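Local coordinates for protein monoacylglycerol lipase (Palaeococcus ferrophilus, PDB 6QE2) that probably hydrolyses monoacylglycerols to glycerol and free fatty acids, as a serine hydrolase of the alpha/beta-hydrolase fold, at residues A[241-244]-A[245-249]; A[129-132]-A[133-137]; A[155-158]-A[159-163]. All coordinates share one frame; numbering follows the deposited sequence.

Contact 1: residues A[241-244]-A[245-249]; sequences WGEE and FHRAI
W241 opens the contact by offering its carbonyl O to the backbone N of F245, 2.8 Å away, closing the first turn of helix 242-256. Its indole leads away from residues 245-249, with E244 CD at its edge, and NE1 donates to the carbonyl O of K229. G242 follows, and its carbonyl works twice: the backbone N of H246 reaches G242 O at 3.2 Å and the imidazole ND1 of the same residue at 2.8 Å. The two donors come from opposite faces of the carbonyl plane, the ring nitrogen standing 45° out of it. CG of H246 lies beside its own backbone N (chi1 -80°), which folds the ring back and brings ND1 to that oxygen. A leucine here would probably leave G242 O with the backbone donor alone, the side-chain tie to the start of the helix being lost. E243 comes next, its carbonyl O bonded to the backbone N of R247 and its extended side chain paired with the same arginine: R247 NH1 meets E243 OE2 at 2.8 Å, on the anti side, in a nearly straight bond of 166°. The bend of R247 at chi3 turns its guanidinium toward the glutamate, with the two planar groups almost perpendicular. E244 completes the turn through its carbonyl O, 2.9 Å from A248 N. The salt bridge occupies the exposed side of the helix; on the buried side H246 packs on K31, L32 and L35 of helix 30-38, while F245, edge-to-face with F236, and I249 both rest on L198 of strand 195-200.

Contact 2: residues A[129-132]-A[133-137]; sequences KVLG and RITPG
R133 reaches back one turn, placing NH1 2.9 Å from K129 O and giving a side-chain donor to a carbonyl in the last turns of helix 122-134. The oxygen lies in the guanidinium plane (N-H...O 153°). With R133 CG beside its own backbone N (chi1 -77°), the chain runs extended to NE, past the oxygen. V130 O is shared by two amides: I134 N approaches nearly in line with the C=O bond, whereas R133 N, only three residues on, lies 3.0 Å from V130 O and well above the carbonyl plane, an i to i+3 bond consistent with the helix tightening as it ends. The next carbonyl, L131 O, accepts from T135 N at 2.9 Å and, weakly, from T135 OG1. That hydroxyl, between backbone N and carbonyl carbon (chi1 61°), also lies 3.6 Å from L131 CD2. P136, without an amide hydrogen, sets its CB 3.4 Å from G132 O. The V130 and I134 side chains lie side by side, CG1 of V130 3.9 Å from CD1 of I134. The turn leans on helix 171-186, R133 touching M175 and P136 backbone-bonded to K172. Thus K129 O is met by the arginine side chain in place of the R133 amide, V130 O by two amides, L131 O by an amide and a weak hydroxyl bond. The chemistry is that of a C-terminal helix end, where the arginine's charge probably suits the helix dipole.

Contact 3: residues A[155-158]-A[159-163]; sequences AVKR and YIEDP
Y159 begins the second half of the contact with its backbone N bonded to A155 O at 3.1 Å, while its CB rests 3.4 Å from V156 O. CG stands opposite the backbone N (chi1 -177°), which carries the phenol off the helix into a buried setting among L144, L149 and V165; there its OH is hydrogen-bonded to a glycerol, probably from the crystallisation liquor. I160 N donates to V156 O, also at 3.1 Å, and the two side chains lie alongside, V156 CG1 touching I160 CD1 at 3.7 Å. The branch that makes this contact comes from CG1 of I160, set beside its own backbone N, and both CG1 and CD1 also pass close to V156 O. Helix 153-161 belongs to the region between core strands 106-110 and 195-200, where lipases of the alpha/beta-hydrolase fold commonly carry their cap. E161 makes two bonds to K157. Its backbone N meets K157 O, and its carboxylate receives the ammonium: K157 NZ lies 2.6 Å from E161 OE2, met on the syn side and 24° out of the carboxylate plane. The lysine is extended until its last torsion (chi4 80°), where the chain bends to bring NZ onto the glutamate; this exposed i to i+4 salt bridge crosses the last turn of the helix. D162, the first residue to leave helical geometry, retains a weak bond from its backbone N to R158 O at 2.9 Å. Its carboxylate turns to other partners, OD1 accepting from L164 N and OD2 hydrogen-bonded to H25 NE2, while the guanidinium of R158 bridges to E237 through NH2.

In the fold
All three contacts show i to i+4 pairing within a single helix, but in different regions of the chain. Contact 1 starts the final helix, packed against the central sheet, whereas contacts 2 and 3 each close a helix between strands 106-110 and 195-200; their centres are about 30 Å apart and nearest atoms about 18 Å. Contacts 1 and 3 are the nearer pair, centres about 21 Å apart; contacts 1 and 2 lie on opposite sides of the chain's centre, about 39 Å between centres. Bound lauryl dimethylamine-N-oxide, a detergent, lies about 4 Å from the L131 side chain and about 8 Å from that of Y159, which lies near, without touching, the probable Ser-His-Asp triad.

Contact 1: residues A[241-244]-A[245-249]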
loop_
_atom_site.group_PDB
_atom_site.type_symbol
_atom_site.label_atom_id
_atom_site.label_comp_id
_atom_site.label_asym_id
_atom_site.label_seq_id
_atom_site.Cartn_x
_atom_site.Cartn_y
_atom_site.Cartn_z
ATOM N N TRP A 241 -18.147 6.707 1.359
ATOM C CA TRP A 241 -17.718 5.416 0.858
ATOM C C TRP A 241 -16.965 4.523 1.849
ATOM O O TRP A 241 -16.689 3.365 1.511
ATOM C CB TRP A 241 -16.802 5.649 -0.353
ATOM C CG TRP A 241 -17.477 6.260 -1.511
ATOM C CD1 TRP A 241 -17.201 7.453 -2.084
ATOM C CD2 TRP A 241 -18.513 5.664 -2.291
ATOM N NE1 TRP A 241 -18.008 7.643 -3.190
ATOM C CE2 TRP A 241 -18.810 6.552 -3.346
ATOM C CE3 TRP A 241 -19.196 4.451 -2.215
ATOM C CZ2 TRP A 241 -19.784 6.283 -4.281
ATOM C CZ3 TRP A 241 -20.150 4.165 -3.154
ATOM C CH2 TRP A 241 -20.448 5.087 -4.175
ATOM N N GLY A 242 -16.626 5.021 3.037
ATOM C CA GLY A 242 -15.714 4.297 3.933
ATOM C C GLY A 242 -16.240 2.926 4.284
ATOM O O GLY A 242 -15.513 1.939 4.209
ATOM N N GLU A 243 -17.552 2.827 4.541
ATOM C CA GLU A 243 -18.106 1.542 4.950
ATOM C C GLU A 243 -18.184 0.574 3.775
ATOM O O GLU A 243 -17.848 -0.613 3.897
ATOM C CB GLU A 243 -19.488 1.740 5.569
ATOM C CG GLU A 243 -19.935 0.451 6.202
ATOM C CD GLU A 243 -21.421 0.442 6.515
ATOM O OE1 GLU A 243 -21.962 1.519 6.822
ATOM O OE2 GLU A 243 -22.040 -0.627 6.385
ATOM N N GLU A 244 -18.598 1.077 2.623
ATOM C CA GLU A 244 -18.666 0.279 1.407
ATOM C C GLU A 244 -17.291 -0.222 0.986
ATOM O O GLU A 244 -17.146 -1.342 0.506
ATOM C CB GLU A 244 -19.323 1.070 0.275
ATOM C CG GLU A 244 -19.718 0.227 -0.929
ATOM C CD GLU A 244 -20.817 0.873 -1.754
ATOM O OE1 GLU A 244 -21.512 1.763 -1.222
ATOM O OE2 GLU A 244 -20.993 0.490 -2.929
ATOM N N PHE A 245 -16.292 0.635 1.155
ATOM C CA PHE A 245 -14.923 0.300 0.799
ATOM C C PHE A 245 -14.453 -0.882 1.635
ATOM O O PHE A 245 -13.861 -1.821 1.114
ATOM C CB PHE A 245 -14.044 1.530 1.047
ATOM C CG PHE A 245 -12.571 1.279 0.926
ATOM C CD1 PHE A 245 -11.974 1.156 -0.316
ATOM C CD2 PHE A 245 -11.776 1.214 2.055
ATOM C CE1 PHE A 245 -10.614 0.945 -0.426
ATOM C CE2 PHE A 245 -10.416 1.002 1.953
ATOM C CZ PHE A 245 -9.835 0.868 0.709
ATOM N N HIS A 246 -14.745 -0.845 2.929
ATOM C CA HIS A 246 -14.368 -1.936 3.817
ATOM C C HIS A 246 -15.099 -3.222 3.452
ATOM O O HIS A 246 -14.518 -4.303 3.456
ATOM C CB HIS A 246 -14.636 -1.568 5.275
ATOM C CG HIS A 246 -13.575 -0.706 5.885
ATOM N ND1 HIS A 246 -13.679 0.665 5.959
ATOM C CD2 HIS A 246 -12.387 -1.024 6.449
ATOM C CE1 HIS A 246 -12.601 1.155 6.543
ATOM N NE2 HIS A 246 -11.801 0.152 6.850
ATOM N N ARG A 247 -16.381 -3.089 3.132
ATOM C CA ARG A 247 -17.210 -4.233 2.772
ATOM C C ARG A 247 -16.744 -4.934 1.500
ATOM O O ARG A 247 -16.748 -6.159 1.427
ATOM C CB ARG A 247 -18.679 -3.823 2.653
ATOM C CG ARG A 247 -19.600 -4.950 2.217
ATOM C CD ARG A 247 -21.047 -4.677 2.596
ATOM N NE ARG A 247 -21.469 -3.325 2.246
ATOM C CZ ARG A 247 -21.604 -2.332 3.120
ATOM N NH1 ARG A 247 -21.357 -2.539 4.407
ATOM N NH2 ARG A 247 -21.991 -1.133 2.708
ATOM N N ALA A 248 -16.341 -4.157 0.500
ATOM C CA ALA A 248 -15.878 -4.729 -0.758
ATOM C C ALA A 248 -14.620 -5.543 -0.561
ATOM O O ALA A 248 -14.451 -6.578 -1.152
ATOM C CB ALA A 248 -15.622 -3.642 -1.780
ATOM N N ILE A 249 -13.723 -5.039 0.262
ATOM C CA ILE A 249 -12.491 -5.740 0.522
ATOM C C ILE A 249 -12.783 -7.075 1.192
ATOM O O ILE A 249 -12.334 -8.105 0.744
ATOM C CB ILE A 249 -11.567 -4.892 1.401
ATOM C CG1 ILE A 249 -11.011 -3.735 0.585
ATOM C CG2 ILE A 249 -10.436 -5.725 1.959
ATOM C CD1 ILE A 249 -10.616 -2.547 1.416
#

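Contact 2: residues A[129-132]-A[133-137]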
loop_
_atom_site.group_PDB
_atom_site.type_symbol
_atom_site.label_atom_id
_atom_site.label_comp_id
_atom_site.label_asym_id
_atom_site.label_seq_id
_atom_site.Cartn_x
_atom_site.Cartn_y
_atom_site.Cartn_z
ATOM N N LYS A 129 16.155 10.044 -8.714
ATOM C CA LYS A 129 17.083 9.113 -9.353
ATOM C C LYS A 129 18.530 9.448 -9.037
ATOM O O LYS A 129 19.385 8.557 -8.999
ATOM C CB LYS A 129 16.909 9.134 -10.878
ATOM C CG LYS A 129 15.657 8.506 -11.416
ATOM C CD LYS A 129 15.734 8.408 -12.940
ATOM C CE LYS A 129 14.481 7.736 -13.503
ATOM N NZ LYS A 129 14.459 7.718 -14.994
ATOM N N VAL A 130 18.843 10.729 -8.861
ATOM C CA VAL A 130 20.216 11.070 -8.523
ATOM C C VAL A 130 20.455 10.908 -7.036
ATOM O O VAL A 130 21.439 10.295 -6.617
ATOM C CB VAL A 130 20.552 12.494 -8.977
ATOM C CG1 VAL A 130 21.951 12.820 -8.529
ATOM C CG2 VAL A 130 20.409 12.562 -10.457
ATOM N N LEU A 131 19.591 11.512 -6.226
ATOM C CA LEU A 131 19.788 11.485 -4.779
ATOM C C LEU A 131 19.733 10.066 -4.239
ATOM O O LEU A 131 20.436 9.742 -3.277
ATOM C CB LEU A 131 18.740 12.351 -4.081
ATOM C CG LEU A 131 18.767 13.850 -4.390
ATOM C CD1 LEU A 131 17.770 14.596 -3.513
ATOM C CD2 LEU A 131 20.167 14.415 -4.208
ATOM N N GLY A 132 18.909 9.204 -4.840
ATOM C CA GLY A 132 18.864 7.821 -4.404
ATOM C C GLY A 132 20.180 7.094 -4.579
ATOM O O GLY A 132 20.435 6.108 -3.880
ATOM N N ARG A 133 21.034 7.571 -5.483
ATOM C CA ARG A 133 22.329 6.952 -5.726
ATOM C C ARG A 133 23.466 7.599 -4.947
ATOM O O ARG A 133 24.311 6.886 -4.404
ATOM C CB ARG A 133 22.647 6.978 -7.223
ATOM C CG ARG A 133 21.890 5.917 -8.001
ATOM C CD ARG A 133 21.920 6.157 -9.497
ATOM N NE ARG A 133 21.324 5.037 -10.218
ATOM C CZ ARG A 133 20.076 5.019 -10.675
ATOM N NH1 ARG A 133 19.280 6.063 -10.483
ATOM N NH2 ARG A 133 19.620 3.952 -11.318
ATOM N N ILE A 134 23.504 8.929 -4.854
ATOM C CA ILE A 134 24.666 9.600 -4.282
ATOM C C ILE A 134 24.447 9.942 -2.812
ATOM O O ILE A 134 25.407 10.004 -2.035
ATOM C CB ILE A 134 25.032 10.860 -5.091
ATOM C CG1 ILE A 134 23.899 11.884 -5.058
ATOM C CG2 ILE A 134 25.364 10.489 -6.530
ATOM C CD1 ILE A 134 24.324 13.266 -5.528
ATOM N N THR A 135 23.195 10.167 -2.407
ATOM C CA THR A 135 22.870 10.456 -1.007
ATOM C C THR A 135 21.634 9.667 -0.585
ATOM O O THR A 135 20.601 10.245 -0.237
ATOM C CB THR A 135 22.646 11.954 -0.792
ATOM O OG1 THR A 135 21.540 12.392 -1.588
ATOM C CG2 THR A 135 23.880 12.760 -1.179
ATOM N N PRO A 136 21.710 8.332 -0.602
ATOM C CA PRO A 136 20.496 7.536 -0.346
ATOM C C PRO A 136 19.879 7.795 1.018
ATOM O O PRO A 136 18.657 7.661 1.172
ATOM C CB PRO A 136 20.991 6.090 -0.483
ATOM C CG PRO A 136 22.455 6.162 -0.185
ATOM C CD PRO A 136 22.901 7.479 -0.758
ATOM N N GLY A 137 20.685 8.163 2.013
ATOM C CA GLY A 137 20.190 8.432 3.348
ATOM C C GLY A 137 19.676 9.830 3.589
ATOM O O GLY A 137 19.140 10.105 4.665
#

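Contact 3: residues A[155-158]-A[159-163]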
loop_
_atom_site.group_PDB
_atom_site.type_symbol
_atom_site.label_atom_id
_atom_site.label_comp_id
_atom_site.label_asym_id
_atom_site.label_seq_id
_atom_site.Cartn_x
_atom_site.Cartn_y
_atom_site.Cartn_z
ATOM N N ALA A 155 -10.653 12.866 9.868
ATOM C CA ALA A 155 -9.646 11.880 9.514
ATOM C C ALA A 155 -8.343 12.597 9.216
ATOM O O ALA A 155 -7.278 12.133 9.584
ATOM C CB ALA A 155 -10.093 11.076 8.311
ATOM N N VAL A 156 -8.444 13.743 8.551
ATOM C CA VAL A 156 -7.276 14.523 8.204
ATOM C C VAL A 156 -6.616 15.032 9.464
ATOM O O VAL A 156 -5.411 14.968 9.606
ATOM C CB VAL A 156 -7.637 15.718 7.320
ATOM C CG1 VAL A 156 -6.442 16.635 7.165
ATOM C CG2 VAL A 156 -8.122 15.242 5.968
ATOM N N LYS A 157 -7.429 15.516 10.387
ATOM C CA LYS A 157 -6.930 16.025 11.650
ATOM C C LYS A 157 -6.213 14.934 12.441
ATOM O O LYS A 157 -5.168 15.170 13.019
ATOM C CB LYS A 157 -8.079 16.611 12.461
ATOM C CG LYS A 157 -7.718 17.000 13.875
ATOM C CD LYS A 157 -8.864 17.762 14.510
ATOM C CE LYS A 157 -8.868 17.573 16.009
ATOM N NZ LYS A 157 -7.862 18.459 16.647
ATOM N N ARG A 158 -6.783 13.739 12.456
ATOM C CA ARG A 158 -6.171 12.630 13.168
ATOM C C ARG A 158 -4.798 12.300 12.593
ATOM O O ARG A 158 -3.860 12.046 13.328
ATOM C CB ARG A 158 -7.065 11.396 13.104
ATOM C CG ARG A 158 -8.228 11.438 14.067
ATOM C CD ARG A 158 -8.796 10.057 14.306
ATOM N NE ARG A 158 -9.605 9.598 13.191
ATOM C CZ ARG A 158 -10.836 10.018 12.943
ATOM N NH1 ARG A 158 -11.402 10.916 13.731
ATOM N NH2 ARG A 158 -11.503 9.539 11.906
ATOM N N TYR A 159 -4.696 12.308 11.274
ATOM C CA TYR A 159 -3.447 12.012 10.589
ATOM C C TYR A 159 -2.390 13.012 10.984
ATOM O O TYR A 159 -1.263 12.658 11.286
ATOM C CB TYR A 159 -3.672 12.074 9.085
ATOM C CG TYR A 159 -2.485 11.728 8.218
ATOM C CD1 TYR A 159 -2.239 10.426 7.834
ATOM C CD2 TYR A 159 -1.638 12.711 7.752
ATOM C CE1 TYR A 159 -1.173 10.108 7.023
ATOM C CE2 TYR A 159 -0.571 12.403 6.939
ATOM C CZ TYR A 159 -0.343 11.097 6.577
ATOM O OH TYR A 159 0.719 10.788 5.774
ATOM N N ILE A 160 -2.777 14.276 10.991
ATOM C CA ILE A 160 -1.871 15.349 11.342
ATOM C C ILE A 160 -1.397 15.260 12.778
ATOM O O ILE A 160 -0.254 15.546 13.072
ATOM C CB ILE A 160 -2.543 16.713 11.129
ATOM C CG1 ILE A 160 -2.653 17.007 9.639
ATOM C CG2 ILE A 160 -1.763 17.807 11.826
ATOM C CD1 ILE A 160 -3.763 17.970 9.304
ATOM N N GLU A 161 -2.284 14.847 13.663
ATOM C CA GLU A 161 -1.958 14.764 15.078
ATOM C C GLU A 161 -1.338 13.449 15.517
ATOM O O GLU A 161 -0.849 13.338 16.629
ATOM C CB GLU A 161 -3.196 15.059 15.900
ATOM C CG GLU A 161 -3.687 16.478 15.710
ATOM C CD GLU A 161 -5.018 16.720 16.362
ATOM O OE1 GLU A 161 -5.723 15.740 16.659
ATOM O OE2 GLU A 161 -5.358 17.893 16.582
ATOM N N ASP A 162 -1.361 12.458 14.643
ATOM C CA ASP A 162 -0.786 11.162 14.962
ATOM C C ASP A 162 0.713 11.319 15.109
ATOM O O ASP A 162 1.384 11.692 14.166
ATOM C CB ASP A 162 -1.106 10.176 13.840
ATOM C CG ASP A 162 -0.847 8.738 14.220
ATOM O OD1 ASP A 162 0.084 8.478 14.990
ATOM O OD2 ASP A 162 -1.572 7.867 13.728
ATOM N N PRO A 163 1.255 11.003 16.279
ATOM C CA PRO A 163 2.697 11.129 16.504
ATOM C C PRO A 163 3.555 10.106 15.763
ATOM O O PRO A 163 4.751 10.306 15.658
ATOM C CB PRO A 163 2.836 10.938 18.014
ATOM C CG PRO A 163 1.644 10.161 18.407
ATOM C CD PRO A 163 0.546 10.609 17.505
#